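Local coordinates for protein ATP phosphoribosyltransferase (Thermotoga maritima, PDB 1O63) that probably catalyses the first step of histidine biosynthesis, the condensation of ATP with 5-phosphoribose 1-diphosphate to give N'-(5'-phosphoribosyl)-ATP, at residues T18-T23 against K38-F43; A59-C64 against S190-L195; I7-L12 against S31-E36. All coordinates share one frame; numbering follows the deposited sequence. Where two conformers were deposited one is given.

Contact 1: T18-T23 against K38-F43; sequences TYLKKT and KDIVCF
Helix 18-23 lies over strand 40-43, with 10.0 Å between L20 CA and I40 CA. This is the spacing of a helix laid on a sheet, and no hydrogen bond joins the two backbones. The CB atoms of L20, I40 and C42 all point into the interface, I40 and C42 lying two apart on the same face of the strand. One methyl carries the contact: L20 CD1, at the extended end of its side chain (chi2 -172°), comes within 3.7 Å of C42 SG and 4.3 Å of I40 CD1. The thiol is reached end-on by the methyl, and I40, itself fully extended, brings its terminal carbon in from further back along the strand. Within the helix, T23 OG1 donates to L20 O over 2.9 Å, tilted 25° from the carbonyl plane, beside a weak bond from T23 N to the same oxygen. L5 of strand 4-8 touches both L20 and I40, and V25 does the same from the following loop. Such a helix packed on one face of a mixed sheet is characteristic of the alpha/beta domains of the periplasmic-binding-protein type, to which the HisG family belongs.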
loop_
_atom_site.group_PDB
_atom_site.type_symbol
_atom_site.label_atom_id
_atom_site.label_comp_id
_atom_site.label_asym_id
_atom_site.label_seq_id
_atom_site.Cartn_x
_atom_site.Cartn_y
_atom_site.Cartn_z
ATOM N N THR A 18 22.465 5.000 -5.988
ATOM C CA THR A 18 23.575 5.579 -6.784
ATOM C C THR A 18 24.266 6.693 -6.049
ATOM O O THR A 18 25.525 6.787 -6.061
ATOM C CB THR A 18 23.045 6.013 -8.162
ATOM O OG1 THR A 18 22.803 4.789 -8.899
ATOM C CG2 THR A 18 24.022 6.862 -8.938
ATOM N N TYR A 19 23.542 7.524 -5.286
ATOM C CA TYR A 19 24.202 8.571 -4.500
ATOM C C TYR A 19 25.195 7.943 -3.508
ATOM O O TYR A 19 26.330 8.417 -3.377
ATOM C CB TYR A 19 23.278 9.471 -3.717
ATOM C CG TYR A 19 22.210 10.243 -4.440
ATOM C CD1 TYR A 19 22.441 10.901 -5.632
ATOM C CD2 TYR A 19 20.927 10.330 -3.887
ATOM C CE1 TYR A 19 21.435 11.596 -6.288
ATOM C CE2 TYR A 19 19.930 11.033 -4.533
ATOM C CZ TYR A 19 20.178 11.665 -5.717
ATOM O OH TYR A 19 19.151 12.357 -6.330
ATOM N N LEU A 20 24.733 6.958 -2.752
ATOM C CA LEU A 20 25.603 6.316 -1.760
ATOM C C LEU A 20 26.808 5.674 -2.436
ATOM O O LEU A 20 27.907 5.661 -1.873
ATOM C CB LEU A 20 24.808 5.211 -1.039
ATOM C CG LEU A 20 23.521 5.656 -0.336
ATOM C CD1 LEU A 20 22.962 4.487 0.480
ATOM C CD2 LEU A 20 23.801 6.853 0.569
ATOM N N LYS A 21 26.569 5.030 -3.575
ATOM C CA LYS A 21 27.658 4.433 -4.358
ATOM C C LYS A 21 28.704 5.487 -4.678
ATOM O O LYS A 21 29.880 5.309 -4.336
ATOM C CB LYS A 21 27.108 3.765 -5.622
ATOM C CG LYS A 21 28.164 3.024 -6.438
ATOM C CD LYS A 21 27.681 2.715 -7.852
ATOM C CE LYS A 21 28.782 2.017 -8.651
ATOM N NZ LYS A 21 28.421 1.861 -10.089
ATOM N N LYS A 22 28.293 6.700 -5.078
ATOM C CA LYS A 22 29.277 7.744 -5.364
ATOM C C LYS A 22 29.883 8.406 -4.145
ATOM O O LYS A 22 30.903 9.106 -4.297
ATOM C CB LYS A 22 28.721 8.819 -6.299
ATOM C CG LYS A 22 28.117 8.203 -7.581
ATOM C CD LYS A 22 27.535 9.324 -8.415
ATOM C CE LYS A 22 27.105 8.880 -9.796
ATOM N NZ LYS A 22 26.401 10.018 -10.487
ATOM N N THR A 23 29.317 8.264 -2.948
ATOM C CA THR A 23 29.934 8.802 -1.756
ATOM C C THR A 23 31.046 7.887 -1.236
ATOM O O THR A 23 31.882 8.332 -0.446
ATOM C CB THR A 23 28.962 9.083 -0.596
ATOM O OG1 THR A 23 28.576 7.837 -0.003
ATOM C CG2 THR A 23 27.738 9.835 -1.092
ATOM N N LYS A 38 30.895 -1.450 5.416
ATOM C CA LYS A 38 31.754 -0.884 6.458
ATOM C C LYS A 38 31.120 0.427 6.917
ATOM O O LYS A 38 30.920 1.345 6.113
ATOM C CB LYS A 38 33.144 -0.612 5.891
ATOM C CG LYS A 38 33.988 0.391 6.636
ATOM C CD LYS A 38 35.144 0.899 5.793
ATOM C CE LYS A 38 35.956 -0.232 5.186
ATOM N NZ LYS A 38 37.330 0.215 4.818
ATOM N N ASP A 39 30.796 0.514 8.195
ATOM C CA ASP A 39 30.265 1.741 8.768
ATOM C C ASP A 39 28.885 2.142 8.249
ATOM O O ASP A 39 28.459 3.282 8.494
ATOM C CB ASP A 39 31.246 2.888 8.510
ATOM C CG ASP A 39 32.672 2.639 8.954
ATOM O OD1 ASP A 39 33.560 3.368 8.445
ATOM O OD2 ASP A 39 32.928 1.713 9.754
ATOM N N ILE A 40 28.176 1.272 7.547
ATOM C CA ILE A 40 26.866 1.597 7.019
ATOM C C ILE A 40 25.983 0.373 6.830
ATOM O O ILE A 40 26.380 -0.627 6.228
ATOM C CB ILE A 40 26.918 2.378 5.693
ATOM C CG1 ILE A 40 25.475 2.677 5.223
ATOM C CG2 ILE A 40 27.639 1.570 4.634
ATOM C CD1 ILE A 40 25.416 3.362 3.885
ATOM N N VAL A 41 24.759 0.480 7.339
ATOM C CA VAL A 41 23.742 -0.563 7.134
ATOM C C VAL A 41 22.532 0.131 6.483
ATOM O O VAL A 41 22.107 1.182 6.983
ATOM C CB VAL A 41 23.316 -1.171 8.467
ATOM C CG1 VAL A 41 22.057 -2.019 8.341
ATOM C CG2 VAL A 41 24.447 -2.006 9.063
ATOM N N CYS A 42 22.045 -0.437 5.385
ATOM C CA CYS A 42 20.866 0.141 4.745
ATOM C C CYS A 42 19.655 -0.767 4.979
ATOM O O CYS A 42 19.710 -1.938 4.618
ATOM C CB CYS A 42 21.070 0.290 3.224
ATOM S SG CYS A 42 22.193 1.627 2.770
ATOM N N PHE A 43 18.601 -0.180 5.550
ATOM C CA PHE A 43 17.323 -0.898 5.643
ATOM C C PHE A 43 16.526 -0.557 4.367
ATOM O O PHE A 43 16.320 0.633 4.110
ATOM C CB PHE A 43 16.589 -0.443 6.889
ATOM C CG PHE A 43 17.321 -0.690 8.186
ATOM C CD1 PHE A 43 17.427 0.331 9.132
ATOM C CD2 PHE A 43 17.841 -1.915 8.495
ATOM C CE1 PHE A 43 18.071 0.071 10.338
ATOM C CE2 PHE A 43 18.467 -2.192 9.696
ATOM C CZ PHE A 43 18.611 -1.155 10.621
#

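Contact 2: A59-C64 against S190-L195; sequences ADIGFC and SFLEKL
I61 and F63 of strand 61-65 meet F191, L192 and L195 of helix 185-204 in a wholly apolar interface without hydrogen bonds. The axes of 61-64 and 190-195 run roughly the same way, 37° apart and 11.9 Å from each other at closest approach. Just ahead of the strand, D60 turns its carboxylate to other partners, a salt bridge with K184 and hydrogen bonds to S180 OG and the K4 backbone, which tie down the point where the strand begins. I61 follows, and its CB points toward the helix. Its CG1 branch lies beside the backbone N and runs on nearly extended (chi2 157°), so that CD1 is carried forward to where F191 and L192 converge. There I61 CD1 sits 3.6 Å from F191 CD2, approaching the ring at a slant, and 4.0 Å from L192 CD2. Two residues on, the CB of F63 does not aim at the helix, but the length of the ring takes its far end there: F63 CZ is 3.8 Å from L195 CD2, and this methyl lies at the ring edge, in its plane. L195 arrives from the opposite direction, its CG anti to the backbone N (chi1 -177°). On the helix, F191 and L195 point at the strand, and L192, set to one side, reaches it with CD2. V174 and V176 of strand 161-176 pack against I61, and V176 also touches L192. On the other flank lies helix 13-23, with L20 against F191, Y19 and T23 against L195, and V16 against F63, so helix 185-204 rests in part on the sheet and in part on this second helix.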
loop_
_atom_site.group_PDB
_atom_site.type_symbol
_atom_site.label_atom_id
_atom_site.label_comp_id
_atom_site.label_asym_id
_atom_site.label_seq_id
_atom_site.Cartn_x
_atom_site.Cartn_y
_atom_site.Cartn_z
ATOM N N ALA A 59 16.797 3.969 12.677
ATOM C CA ALA A 59 17.606 4.468 11.583
ATOM C C ALA A 59 18.068 5.906 11.906
ATOM O O ALA A 59 17.358 6.629 12.600
ATOM C CB ALA A 59 16.778 4.490 10.297
ATOM N N ASP A 60 19.200 6.301 11.376
ATOM C CA ASP A 60 19.745 7.635 11.557
ATOM C C ASP A 60 19.323 8.576 10.425
ATOM O O ASP A 60 19.015 9.739 10.665
ATOM C CB ASP A 60 21.299 7.554 11.558
ATOM C CG ASP A 60 21.772 6.726 12.767
ATOM O OD1 ASP A 60 21.345 7.066 13.879
ATOM O OD2 ASP A 60 22.573 5.807 12.568
ATOM N N ILE A 61 19.476 8.139 9.176
ATOM C CA ILE A 61 19.166 8.990 8.017
ATOM C C ILE A 61 18.229 8.225 7.075
ATOM O O ILE A 61 18.374 7.011 6.944
ATOM C CB ILE A 61 20.436 9.402 7.279
ATOM C CG1 ILE A 61 21.340 10.262 8.209
ATOM C CG2 ILE A 61 20.141 10.244 6.022
ATOM C CD1 ILE A 61 22.797 10.233 7.762
ATOM N N GLY A 62 17.322 8.938 6.405
ATOM C CA GLY A 62 16.450 8.286 5.434
ATOM C C GLY A 62 16.160 9.216 4.257
ATOM O O GLY A 62 16.688 10.333 4.165
ATOM N N PHE A 63 15.520 8.638 3.240
ATOM C CA PHE A 63 15.143 9.310 2.019
ATOM C C PHE A 63 13.695 8.910 1.637
ATOM O O PHE A 63 13.331 7.754 1.814
ATOM C CB PHE A 63 16.057 8.950 0.843
ATOM C CG PHE A 63 17.520 9.117 1.145
ATOM C CD1 PHE A 63 18.220 8.116 1.804
ATOM C CD2 PHE A 63 18.184 10.288 0.822
ATOM C CE1 PHE A 63 19.546 8.242 2.127
ATOM C CE2 PHE A 63 19.520 10.448 1.166
ATOM C CZ PHE A 63 20.200 9.430 1.798
ATOM N N CYS A 64 12.925 9.893 1.201
ATOM C CA CYS A 64 11.565 9.630 0.749
ATOM C C CYS A 64 11.072 10.762 -0.149
ATOM O O CYS A 64 11.678 11.831 -0.211
ATOM C CB CYS A 64 10.619 9.386 1.921
ATOM S SG CYS A 64 10.584 10.736 3.125
ATOM N N SER A 190 29.388 14.937 8.938
ATOM C CA SER A 190 30.411 14.615 7.960
ATOM C C SER A 190 29.870 13.804 6.798
ATOM O O SER A 190 30.195 14.027 5.619
ATOM C CB SER A 190 31.552 13.834 8.634
ATOM O OG SER A 190 32.488 13.440 7.648
ATOM N N PHE A 191 29.070 12.771 7.111
ATOM C CA PHE A 191 28.471 11.978 6.028
ATOM C C PHE A 191 27.567 12.875 5.183
ATOM O O PHE A 191 27.630 12.849 3.949
ATOM C CB PHE A 191 27.702 10.780 6.603
ATOM C CG PHE A 191 26.916 10.030 5.559
ATOM C CD1 PHE A 191 27.535 9.105 4.745
ATOM C CD2 PHE A 191 25.567 10.273 5.386
ATOM C CE1 PHE A 191 26.827 8.427 3.768
ATOM C CE2 PHE A 191 24.841 9.594 4.420
ATOM C CZ PHE A 191 25.476 8.671 3.618
ATOM N N LEU A 192 26.782 13.743 5.811
ATOM C CA LEU A 192 25.881 14.636 5.069
ATOM C C LEU A 192 26.643 15.611 4.177
ATOM O O LEU A 192 26.148 16.011 3.113
ATOM C CB LEU A 192 24.954 15.395 6.021
ATOM C CG LEU A 192 23.968 14.520 6.812
ATOM C CD1 LEU A 192 23.131 15.346 7.769
ATOM C CD2 LEU A 192 23.091 13.734 5.845
ATOM N N GLU A 193 27.848 16.012 4.580
ATOM C CA GLU A 193 28.679 16.876 3.751
ATOM C C GLU A 193 29.111 16.159 2.474
ATOM O O GLU A 193 28.975 16.730 1.399
ATOM C CB GLU A 193 29.943 17.330 4.479
ATOM C CG GLU A 193 29.749 18.293 5.622
ATOM C CD GLU A 193 31.051 18.923 6.084
ATOM O OE1 GLU A 193 31.889 19.266 5.220
ATOM O OE2 GLU A 193 31.246 19.066 7.311
ATOM N N LYS A 194 29.685 14.970 2.599
ATOM C CA LYS A 194 30.063 14.191 1.433
ATOM C C LYS A 194 28.876 13.926 0.506
ATOM O O LYS A 194 28.993 14.017 -0.717
ATOM C CB LYS A 194 30.660 12.849 1.846
ATOM C CG LYS A 194 31.936 12.935 2.653
ATOM C CD LYS A 194 32.484 11.539 2.951
ATOM C CE LYS A 194 32.841 10.813 1.672
ATOM N NZ LYS A 194 34.001 9.894 1.857
ATOM N N LEU A 195 27.732 13.572 1.091
ATOM C CA LEU A 195 26.543 13.252 0.308
ATOM C C LEU A 195 26.002 14.446 -0.445
ATOM O O LEU A 195 25.710 14.338 -1.650
ATOM C CB LEU A 195 25.488 12.649 1.242
ATOM C CG LEU A 195 24.184 12.171 0.622
ATOM C CD1 LEU A 195 24.436 10.967 -0.277
ATOM C CD2 LEU A 195 23.180 11.824 1.734
#

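Contact 3: I7-L12 against S31-E36; sequences IPKGRL and SSILRE
K9 and the turn residues S32 and I33 make a light, partly buried contact at one end of the sheet, where the loop leaving strand 4-8 passes the hairpin joining strands 27-30 and 34-37. Strand 40-45 runs between the two segments, which explains the 9.2 Å from K9 CA to I33 CA: K9 has a backbone bond to V45 on it and I33 one to M44. The lysine does the reaching. Its chain is bent at three successive torsions, most sharply at the last (chi4 -86°), and this folded course brings the ammonium group alongside the turn. K9 NZ lies 3.9 Å from S32 O, too far for a hydrogen bond but near enough that the carbonyl may add a weak electrostatic attraction, and 4.1 Å from I33 CG2. The true partners of the ammonium are M44 O in the same chain and S133 OG of the second subunit. I33 has its CG1 branch between the backbone N and the carbonyl carbon (chi1 67°); its CG2 meets the lysine, while the longer branch leads away. E135 of the second subunit packs against I33. The turn itself is held from within by S31. S31 OG accepts a 2.9 Å hydrogen bond from L34 N, bent to 137° at the hydrogen, and a weak one of 3.3 Å from I33 N. The backbone closes the same loop, S31 N donating to L34 O over 2.8 Å. The pieces are thus an ST motif in the turn of a beta-hairpin at the edge of the sheet, and a lysine that bonds both M44 O of strand 40-45 and S133 of the second subunit.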
loop_
_atom_site.group_PDB
_atom_site.type_symbol
_atom_site.label_atom_id
_atom_site.label_comp_id
_atom_site.label_asym_id
_atom_site.label_seq_id
_atom_site.Cartn_x
_atom_site.Cartn_y
_atom_site.Cartn_z
ATOM N N ILE A 7 16.209 3.356 3.305
ATOM C CA ILE A 7 16.164 3.576 1.869
ATOM C C ILE A 7 14.818 3.132 1.279
ATOM O O ILE A 7 14.303 2.049 1.594
ATOM C CB ILE A 7 17.298 2.806 1.179
ATOM C CG1 ILE A 7 18.651 2.953 1.875
ATOM C CG2 ILE A 7 17.397 3.164 -0.299
ATOM C CD1 ILE A 7 19.118 4.343 2.206
ATOM N N PRO A 8 14.194 4.003 0.535
ATOM C CA PRO A 8 12.888 3.777 -0.068
ATOM C C PRO A 8 12.927 2.867 -1.279
ATOM O O PRO A 8 13.589 3.178 -2.282
ATOM C CB PRO A 8 12.470 5.195 -0.497
ATOM C CG PRO A 8 13.787 5.822 -0.884
ATOM C CD PRO A 8 14.772 5.336 0.152
ATOM N N LYS A 9 12.239 1.723 -1.228
ATOM C CA LYS A 9 12.209 0.813 -2.372
ATOM C C LYS A 9 11.320 1.454 -3.445
ATOM O O LYS A 9 10.504 2.321 -3.133
ATOM C CB LYS A 9 11.641 -0.570 -1.999
ATOM C CG LYS A 9 12.433 -1.329 -0.945
ATOM C CD LYS A 9 12.626 -2.789 -1.322
ATOM C CE LYS A 9 11.665 -3.699 -0.603
ATOM N NZ LYS A 9 12.134 -4.127 0.744
ATOM N N GLY A 10 11.462 1.028 -4.687
ATOM C CA GLY A 10 10.601 1.535 -5.742
ATOM C C GLY A 10 11.285 2.616 -6.567
ATOM O O GLY A 10 12.450 2.546 -6.941
ATOM N N ARG A 11 10.507 3.617 -6.923
ATOM C CA ARG A 11 10.874 4.670 -7.826
ATOM C C ARG A 11 12.159 5.395 -7.494
ATOM O O ARG A 11 12.868 5.845 -8.402
ATOM C CB ARG A 11 9.719 5.728 -7.853
ATOM C CG ARG A 11 9.976 6.765 -8.957
ATOM C CD ARG A 11 9.694 6.120 -10.315
ATOM N NE ARG A 11 9.964 7.023 -11.413
ATOM C CZ ARG A 11 11.161 7.474 -11.765
ATOM N NH1 ARG A 11 11.274 8.299 -12.797
ATOM N NH2 ARG A 11 12.247 7.084 -11.092
ATOM N N LEU A 12 12.423 5.660 -6.220
ATOM C CA LEU A 12 13.561 6.429 -5.776
ATOM C C LEU A 12 14.763 5.582 -5.387
ATOM O O LEU A 12 15.822 6.109 -5.081
ATOM C CB LEU A 12 13.149 7.267 -4.543
ATOM C CG LEU A 12 11.910 8.155 -4.749
ATOM C CD1 LEU A 12 11.599 8.902 -3.456
ATOM C CD2 LEU A 12 12.166 9.131 -5.886
ATOM N N SER A 31 20.881 -8.254 0.915
ATOM C CA SER A 31 19.645 -9.013 0.789
ATOM C C SER A 31 18.566 -8.038 0.264
ATOM O O SER A 31 18.885 -6.868 0.031
ATOM C CB SER A 31 19.220 -9.616 2.117
ATOM O OG SER A 31 18.663 -8.616 2.966
ATOM N N SER A 32 17.369 -8.536 0.029
ATOM C CA SER A 32 16.260 -7.714 -0.450
ATOM C C SER A 32 15.974 -6.585 0.556
ATOM O O SER A 32 15.757 -5.453 0.168
ATOM C CB SER A 32 14.994 -8.567 -0.575
ATOM O OG SER A 32 13.962 -7.898 -1.243
ATOM N N ILE A 33 16.037 -6.913 1.854
ATOM C CA ILE A 33 15.723 -5.933 2.871
ATOM C C ILE A 33 16.904 -5.315 3.581
ATOM O O ILE A 33 16.686 -4.351 4.345
ATOM C CB ILE A 33 14.765 -6.547 3.925
ATOM C CG1 ILE A 33 15.520 -7.633 4.690
ATOM C CG2 ILE A 33 13.511 -7.113 3.243
ATOM C CD1 ILE A 33 14.744 -8.297 5.798
ATOM N N LEU A 34 18.119 -5.833 3.449
ATOM C CA LEU A 34 19.241 -5.275 4.236
ATOM C C LEU A 34 20.560 -5.287 3.488
ATOM O O LEU A 34 20.956 -6.351 2.999
ATOM C CB LEU A 34 19.396 -6.134 5.507
ATOM C CG LEU A 34 20.457 -5.663 6.505
ATOM C CD1 LEU A 34 19.959 -4.394 7.208
ATOM C CD2 LEU A 34 20.740 -6.751 7.528
ATOM N N ARG A 35 21.205 -4.128 3.339
ATOM C CA ARG A 35 22.486 -4.018 2.651
ATOM C C ARG A 35 23.526 -3.522 3.667
ATOM O O ARG A 35 23.324 -2.450 4.238
ATOM C CB ARG A 35 22.473 -3.021 1.497
ATOM C CG ARG A 35 21.234 -2.982 0.665
ATOM C CD ARG A 35 20.974 -4.264 -0.097
ATOM N NE ARG A 35 19.827 -4.065 -1.006
ATOM C CZ ARG A 35 19.973 -3.473 -2.196
ATOM N NH1 ARG A 35 21.190 -3.091 -2.599
ATOM N NH2 ARG A 35 18.933 -3.292 -2.979
ATOM N N GLU A 36 24.568 -4.320 3.873
ATOM C CA GLU A 36 25.536 -4.021 4.916
ATOM C C GLU A 36 26.895 -3.660 4.321
ATOM O O GLU A 36 27.388 -4.301 3.394
ATOM C CB GLU A 36 25.721 -5.234 5.841
ATOM C CG GLU A 36 24.468 -6.016 6.150
ATOM C CD GLU A 36 24.730 -7.334 6.848
ATOM O OE1 GLU A 36 25.437 -7.312 7.878
ATOM O OE2 GLU A 36 24.239 -8.385 6.384
#

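How the contacts relate
Contacts 1 and 2 belong to the buried core and contact 3 to the partly exposed end of the sheet. Helix 13-23, which supplies L20 to contact 1, also packs on the helix of contact 2: the second methyl of that leucine, L20 CD2, lies 3.9 Å from F191 CZ, so one leucine links the sheet to helix 185-204. Both contacts are apolar, methyls against thiol or ring. Contact 3 instead brings a charged group near a turn carbonyl, and K9 and I33 themselves touch the second subunit. It joins contact 1 through the sheet, F43 O to I7 N and C42 N to R35 O, and meets contact 2 where I7 CD1 touches F63 CD1.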